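Local coordinates for putative thioesterase (Novosphingobium aromaticivorans, PDB 3CJY), which probably hydrolyses acyl-CoA thioesters, as a calcium-binding member of the acyl-CoA thioesterase family with two hotdog domains in one chain, at residues A[42-47]-A[99-104]; A[164-169]-A[192-197]; A[179-184]-A[246-251]. All coordinates share one frame; numbering follows the deposited sequence.

The chain carries two hotdog domains in tandem, and the contacts divide between them. Contact 1, in the N-terminal domain, joins helix 37-52 to strand 98-107. Contacts 2 and 3 belong to the C-terminal domain and interleave along the chain: strand 163-170 is followed by helices 178-185 and 188-196, then by strand 247-256. The centre of contact 3 is about 16 Å from each of the others, while contacts 1 and 2 have centres about 25 Å apart on opposite sides of the chain's centre. A42 and L45 of contact 1 pack on helix 178-185 of contact 3, so the domains meet helix to helix, besides the pairing of strands 56-63 and 203-211; F184 meets L168 between contacts 2 and 3.

Contact 1. Residues A[42-47]-A[99-104]; sequences ALALDV and LVFHSG
The methyl group of A44 points toward the strand and rests against two side chains, F101 and S103, that rise from the same face of strand 98-107. Its CB lies 4.3 Å from CE1 of the F101 ring, approaching obliquely, and 4.1 Å from OG of S103. The two strand groups are themselves 5.0 Å apart, CE1 of F101 to OG of S103, and together with the methyl they form a small triangle. In both strand residues CB already points toward the helix, and both take the same first torsion, about 68° for F101 and 63° for S103, which sets the outer atom between the backbone N and the carbonyl carbon. This is the helix-on-sheet layer of the hotdog fold, in which the long helix 37-52 is wrapped by a curved antiparallel sheet. The small alanine is consistent with the close approach of the helix: CA of A44 stands 7.5 Å from CA of S103. Although S103 presents OG to an apolar methyl, that buried oxygen is satisfied by a hydrogen bond to the carbonyl oxygen of V91 on the adjoining strand, so its polarity is spent within the sheet. F101 also packs on L61 and L73, and it belongs to a classic beta bulge in which V100 and F101 both face G93. Further along the helix the V47 carbonyl oxygen accepts a hydrogen bond from the hydroxyl of T51, a calcium ligand whose side chain is about 10 Å from that of A44.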
# COMPACT_ATOMS: atom_id res chain seq x y z
N ALA A 42 8.10 -11.68 -1.56
CA ALA A 42 8.07 -12.70 -2.62
C ALA A 42 7.64 -14.06 -2.10
O ALA A 42 6.82 -14.75 -2.69
CB ALA A 42 9.42 -12.79 -3.31
N LEU A 43 8.23 -14.44 -0.97
CA LEU A 43 7.98 -15.73 -0.33
C LEU A 43 6.56 -15.81 0.19
O LEU A 43 5.88 -16.82 0.06
CB LEU A 43 9.01 -15.97 0.79
CG LEU A 43 10.42 -16.41 0.37
CD1 LEU A 43 11.52 -16.09 1.41
CD2 LEU A 43 10.43 -17.91 0.03
N ALA A 44 6.11 -14.71 0.76
CA ALA A 44 4.74 -14.69 1.30
C ALA A 44 3.74 -14.87 0.15
O ALA A 44 2.75 -15.65 0.22
CB ALA A 44 4.51 -13.39 2.06
N LEU A 45 4.00 -14.16 -0.95
CA LEU A 45 3.11 -14.25 -2.09
C LEU A 45 3.17 -15.60 -2.77
O LEU A 45 2.16 -16.09 -3.28
CB LEU A 45 3.43 -13.18 -3.11
CG LEU A 45 3.33 -11.71 -2.69
CD1 LEU A 45 3.80 -10.84 -3.86
CD2 LEU A 45 1.92 -11.38 -2.24
N ASP A 46 4.35 -16.21 -2.74
CA ASP A 46 4.58 -17.50 -3.37
C ASP A 46 3.77 -18.59 -2.64
O ASP A 46 2.98 -19.29 -3.26
CB ASP A 46 6.08 -17.84 -3.38
CG ASP A 46 6.41 -19.05 -4.25
OD1 ASP A 46 6.38 -18.91 -5.49
OD2 ASP A 46 6.70 -20.13 -3.71
N VAL A 47 3.90 -18.62 -1.32
CA VAL A 47 3.24 -19.65 -0.49
C VAL A 47 1.71 -19.48 -0.53
O VAL A 47 0.96 -20.46 -0.51
CB VAL A 47 3.82 -19.73 0.96
CG1 VAL A 47 5.28 -20.09 0.88
CG2 VAL A 47 3.60 -18.44 1.81
N LEU A 99 7.74 -14.12 15.79
CA LEU A 99 7.13 -13.44 14.62
C LEU A 99 8.07 -12.42 14.01
O LEU A 99 8.55 -11.50 14.67
CB LEU A 99 5.84 -12.73 15.02
CG LEU A 99 4.95 -12.21 13.91
CD1 LEU A 99 4.41 -13.37 13.04
CD2 LEU A 99 3.82 -11.41 14.49
N VAL A 100 8.33 -12.59 12.72
CA VAL A 100 9.19 -11.67 11.97
C VAL A 100 8.39 -10.83 10.97
O VAL A 100 8.75 -9.71 10.64
CB VAL A 100 10.40 -12.37 11.33
CG1 VAL A 100 11.31 -12.95 12.42
CG2 VAL A 100 10.00 -13.44 10.34
N PHE A 101 7.25 -11.35 10.53
CA PHE A 101 6.34 -10.61 9.65
C PHE A 101 4.97 -11.26 9.59
O PHE A 101 4.82 -12.41 9.90
CB PHE A 101 6.91 -10.36 8.21
CG PHE A 101 7.06 -11.59 7.36
CD1 PHE A 101 5.97 -12.22 6.81
CD2 PHE A 101 8.31 -12.09 7.06
CE1 PHE A 101 6.12 -13.35 6.02
CE2 PHE A 101 8.46 -13.23 6.31
CZ PHE A 101 7.37 -13.84 5.78
N HIS A 102 3.96 -10.46 9.24
CA HIS A 102 2.62 -10.95 8.97
C HIS A 102 2.11 -10.20 7.75
O HIS A 102 2.48 -9.05 7.48
CB HIS A 102 1.68 -10.85 10.17
CG HIS A 102 1.33 -9.45 10.54
ND1 HIS A 102 0.19 -8.82 10.06
CD2 HIS A 102 1.95 -8.56 11.35
CE1 HIS A 102 0.15 -7.58 10.54
NE2 HIS A 102 1.19 -7.40 11.33
N SER A 103 1.21 -10.84 7.02
CA SER A 103 0.72 -10.28 5.77
C SER A 103 -0.70 -10.67 5.43
O SER A 103 -1.23 -11.66 5.91
CB SER A 103 1.61 -10.72 4.62
OG SER A 103 1.53 -12.11 4.52
N GLY A 104 -1.27 -9.85 4.56
CA GLY A 104 -2.61 -10.06 4.00
C GLY A 104 -2.49 -9.99 2.49
O GLY A 104 -1.89 -9.08 1.95

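Contact 2. Residues A[164-169]-A[192-197]; sequences TRLWLR and LGRATG
R194 leaves helix 188-196 and runs across the side chain of T164 at about a right angle before its head reaches L166. At the root, CB of R194 is 3.7 Å from the T164 hydroxyl oxygen, OG1. With chi1 at -64°, CG lies beside the backbone N and anti to the carbonyl carbon, and from there the chain is extended to NE. CG passes OG1 of T164 at 4.0 Å; CD then makes the closest approach, 3.5 Å from the same oxygen. Here the second hotdog domain packs its second helix beside strand 163-170, and the long arginine spans the distance between them. In the guanidinium group, NH1 comes 4.0 Å from the T164 methyl, CG2, and donates in the plane of the group to a water at 3.1 Å that also hydrogen-bonds to OG1 of T164. The water thus ties the head of the arginine back to the hydroxyl its own CD brushes past. CD2 of L166 lies obliquely to the guanidinium, 4.2 Å from NH2. That NH2 also forms a salt bridge to E153 on the neighbouring strand 149-153, which would fix the rotation of the head, while C133 and T135 pack against the side chain.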
# COMPACT_ATOMS: atom_id res chain seq x y z
N THR A 164 13.94 8.25 -8.32
CA THR A 164 15.04 7.34 -8.70
C THR A 164 14.46 6.34 -9.70
O THR A 164 13.43 5.69 -9.44
CB THR A 164 15.67 6.64 -7.51
OG1 THR A 164 16.33 7.61 -6.67
CG2 THR A 164 16.66 5.55 -7.95
N ARG A 165 15.08 6.29 -10.88
CA ARG A 165 14.68 5.37 -11.95
C ARG A 165 15.85 4.49 -12.36
O ARG A 165 16.89 4.96 -12.77
CB ARG A 165 14.12 6.12 -13.14
CG ARG A 165 12.89 6.90 -12.83
CD ARG A 165 12.47 7.87 -13.89
NE ARG A 165 11.09 8.26 -13.65
CZ ARG A 165 10.58 9.44 -13.96
NH1 ARG A 165 11.36 10.37 -14.48
NH2 ARG A 165 9.30 9.67 -13.71
N LEU A 166 15.68 3.19 -12.09
CA LEU A 166 16.70 2.19 -12.38
C LEU A 166 16.18 1.10 -13.32
O LEU A 166 15.02 0.68 -13.20
CB LEU A 166 17.10 1.51 -11.04
CG LEU A 166 17.59 2.42 -9.94
CD1 LEU A 166 17.83 1.51 -8.69
CD2 LEU A 166 18.86 3.06 -10.32
N TRP A 167 17.04 0.64 -14.22
CA TRP A 167 16.78 -0.57 -14.97
C TRP A 167 17.38 -1.71 -14.14
O TRP A 167 18.56 -1.69 -13.74
CB TRP A 167 17.42 -0.56 -16.37
CG TRP A 167 16.73 0.26 -17.38
CD1 TRP A 167 17.18 1.42 -17.93
CD2 TRP A 167 15.47 -0.01 -17.99
NE1 TRP A 167 16.30 1.88 -18.86
CE2 TRP A 167 15.22 1.05 -18.90
CE3 TRP A 167 14.53 -1.00 -17.87
CZ2 TRP A 167 14.06 1.08 -19.71
CZ3 TRP A 167 13.38 -0.96 -18.66
CH2 TRP A 167 13.17 0.06 -19.56
N LEU A 168 16.57 -2.73 -13.90
CA LEU A 168 16.97 -3.90 -13.12
C LEU A 168 16.78 -5.18 -13.90
O LEU A 168 15.80 -5.35 -14.59
CB LEU A 168 16.14 -4.03 -11.83
CG LEU A 168 16.15 -2.82 -10.91
CD1 LEU A 168 15.13 -3.09 -9.75
CD2 LEU A 168 17.54 -2.48 -10.40
N ARG A 169 17.74 -6.08 -13.78
CA ARG A 169 17.63 -7.36 -14.47
C ARG A 169 18.28 -8.44 -13.63
O ARG A 169 19.46 -8.29 -13.21
CB ARG A 169 18.29 -7.31 -15.84
CG ARG A 169 18.07 -8.64 -16.57
CD ARG A 169 18.59 -8.63 -17.97
NE ARG A 169 20.03 -8.39 -18.10
CZ ARG A 169 20.62 -8.25 -19.30
NH1 ARG A 169 19.89 -8.36 -20.40
NH2 ARG A 169 21.92 -8.00 -19.41
N LEU A 192 15.40 6.10 -1.15
CA LEU A 192 15.40 6.97 0.06
C LEU A 192 16.80 7.54 0.28
O LEU A 192 16.98 8.73 0.54
CB LEU A 192 14.90 6.22 1.27
CG LEU A 192 14.93 7.00 2.57
CD1 LEU A 192 14.12 8.32 2.45
CD2 LEU A 192 14.50 6.10 3.75
N GLY A 193 17.81 6.68 0.14
CA GLY A 193 19.20 7.09 0.34
C GLY A 193 19.57 8.17 -0.65
O GLY A 193 20.26 9.12 -0.33
N ARG A 194 19.03 8.07 -1.85
CA ARG A 194 19.30 9.11 -2.85
C ARG A 194 18.59 10.45 -2.55
O ARG A 194 19.13 11.52 -2.79
CB ARG A 194 18.92 8.68 -4.25
CG ARG A 194 19.76 7.50 -4.70
CD ARG A 194 19.84 7.43 -6.19
NE ARG A 194 20.76 6.36 -6.59
CZ ARG A 194 20.99 6.00 -7.85
NH1 ARG A 194 20.38 6.65 -8.83
NH2 ARG A 194 21.83 5.02 -8.10
N ALA A 195 17.36 10.35 -2.07
CA ALA A 195 16.53 11.51 -1.83
C ALA A 195 17.07 12.27 -0.64
O ALA A 195 17.05 13.49 -0.63
CB ALA A 195 15.09 11.10 -1.58
N THR A 196 17.59 11.54 0.34
CA THR A 196 18.09 12.21 1.55
C THR A 196 19.56 12.58 1.46
O THR A 196 20.01 13.58 2.03
CB THR A 196 17.90 11.38 2.81
OG1 THR A 196 18.61 10.16 2.67
CG2 THR A 196 16.48 11.09 3.04
N GLY A 197 20.32 11.76 0.74
CA GLY A 197 21.78 11.97 0.61
C GLY A 197 22.50 11.01 1.54
O GLY A 197 23.72 11.05 1.68
O HOH W 1 18.38 8.95 -8.61

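Contact 3. Residues A[179-184]-A[246-251]; sequences ASLAMF and RLLATG
L181 reaches from helix 178-185 to strand 247-256 and packs its forked end on L248 with both methyls and on A249 with one. The tighter half of the contact is with L248, whose side chain it crosses at about a right angle. CD2 of L181 meets CD1 of L248 at 3.8 Å. The same CD2 is 3.9 Å from CB of L248, and the other arm, CD1 of L181, lies 4.0 Å from CB of L248. The L248 stem is therefore touched by both methyls. A chi1 of -66° sets CG of L181 beside its backbone N, with both methyls facing the strand. The fit is looser at A249, where CB touches CD1 of L181 alone, at 4.2 Å. Two neighbouring strand residues can both serve the helix because L248 and A249 form a classic beta bulge opposite L240, which itself packs on L181; in a regular strand their side chains would point to opposite faces. Such a helix lying against a curved antiparallel sheet is the core of the C-terminal hotdog domain.

Toward the partly exposed R246 the surroundings change: CD2 of L248 lies over one face of its guanidinium, 3.3 Å above the plane and offset toward the rim, and NH2 of R246 is hydrogen-bonded to the A214 carbonyl oxygen. T250, buried at the subunit interface, hydrogen-bonds through OG1 to OE1 of Q235 of the second subunit. An alanine in place of L181 would probably open a gap over the bulge and leave L248 CD1 without its methyl partner. No hydrogen bond joins helix to strand here, which implies that between residues 179-184 and 246-251 the contact rests on the apolar fit of three buried side chains.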
# COMPACT_ATOMS: atom_id res chain seq x y z
N ALA A 179 7.24 -12.98 -7.78
CA ALA A 179 8.41 -13.03 -6.88
C ALA A 179 9.42 -11.96 -7.28
O ALA A 179 9.86 -11.13 -6.45
CB ALA A 179 9.05 -14.39 -6.87
N SER A 180 9.73 -11.92 -8.56
CA SER A 180 10.68 -10.93 -9.07
C SER A 180 10.18 -9.52 -8.84
O SER A 180 10.93 -8.66 -8.45
CB SER A 180 10.97 -11.13 -10.58
OG SER A 180 11.69 -12.35 -10.76
N LEU A 181 8.91 -9.27 -9.12
CA LEU A 181 8.31 -7.93 -8.94
C LEU A 181 8.34 -7.50 -7.43
O LEU A 181 8.68 -6.38 -7.09
CB LEU A 181 6.90 -7.92 -9.54
CG LEU A 181 6.82 -8.11 -11.07
CD1 LEU A 181 5.39 -8.36 -11.51
CD2 LEU A 181 7.49 -6.91 -11.79
N ALA A 182 8.03 -8.45 -6.54
CA ALA A 182 8.05 -8.16 -5.12
C ALA A 182 9.47 -7.75 -4.72
O ALA A 182 9.67 -6.85 -3.94
CB ALA A 182 7.59 -9.38 -4.30
N MSE A 183 10.47 -8.43 -5.28
CA MSE A 183 11.85 -8.14 -4.91
C MSE A 183 12.25 -6.75 -5.44
O MSE A 183 12.85 -5.95 -4.74
CB MSE A 183 12.76 -9.29 -5.37
CG MSE A 183 12.68 -10.41 -4.34
SE MSE A 183 13.71 -12.02 -4.76
CE MSE A 183 12.59 -12.64 -5.92
N PHE A 184 11.92 -6.46 -6.70
CA PHE A 184 12.28 -5.19 -7.30
C PHE A 184 11.57 -3.99 -6.67
O PHE A 184 12.09 -2.86 -6.64
CB PHE A 184 12.05 -5.21 -8.82
CG PHE A 184 13.01 -6.10 -9.58
CD1 PHE A 184 14.24 -6.46 -9.04
CD2 PHE A 184 12.74 -6.44 -10.90
CE1 PHE A 184 15.18 -7.18 -9.82
CE2 PHE A 184 13.66 -7.20 -11.66
CZ PHE A 184 14.87 -7.58 -11.09
N ARG A 246 4.92 -1.48 -20.51
CA ARG A 246 3.74 -2.12 -19.88
C ARG A 246 3.94 -2.12 -18.40
O ARG A 246 5.03 -2.45 -17.91
CB ARG A 246 3.52 -3.52 -20.40
CG ARG A 246 2.30 -4.22 -19.72
CD ARG A 246 1.86 -5.53 -20.42
NE ARG A 246 2.90 -6.54 -20.49
CZ ARG A 246 3.05 -7.55 -19.63
NH1 ARG A 246 2.24 -7.69 -18.61
NH2 ARG A 246 4.05 -8.41 -19.80
N LEU A 247 2.90 -1.69 -17.69
CA LEU A 247 2.92 -1.64 -16.24
C LEU A 247 2.61 -3.04 -15.68
O LEU A 247 1.59 -3.65 -16.01
CB LEU A 247 1.93 -0.59 -15.74
CG LEU A 247 1.89 -0.28 -14.25
CD1 LEU A 247 1.25 1.12 -14.02
CD2 LEU A 247 1.21 -1.33 -13.42
N LEU A 248 3.56 -3.56 -14.93
CA LEU A 248 3.46 -4.89 -14.32
C LEU A 248 2.90 -4.84 -12.92
O LEU A 248 2.02 -5.64 -12.50
CB LEU A 248 4.85 -5.55 -14.35
CG LEU A 248 5.53 -5.63 -15.70
CD1 LEU A 248 6.92 -6.32 -15.54
CD2 LEU A 248 4.65 -6.33 -16.76
N ALA A 249 3.47 -3.93 -12.12
CA ALA A 249 3.04 -3.80 -10.74
C ALA A 249 3.34 -2.46 -10.17
O ALA A 249 4.07 -1.65 -10.79
CB ALA A 249 3.74 -4.88 -9.88
N THR A 250 2.73 -2.17 -9.03
CA THR A 250 3.12 -1.01 -8.22
C THR A 250 3.35 -1.50 -6.80
O THR A 250 2.94 -2.59 -6.43
CB THR A 250 2.09 0.11 -8.16
OG1 THR A 250 0.89 -0.38 -7.56
CG2 THR A 250 1.73 0.65 -9.55
N GLY A 251 4.03 -0.67 -6.02
CA GLY A 251 4.35 -1.00 -4.65
C GLY A 251 4.58 0.26 -3.85
O GLY A 251 4.62 1.35 -4.38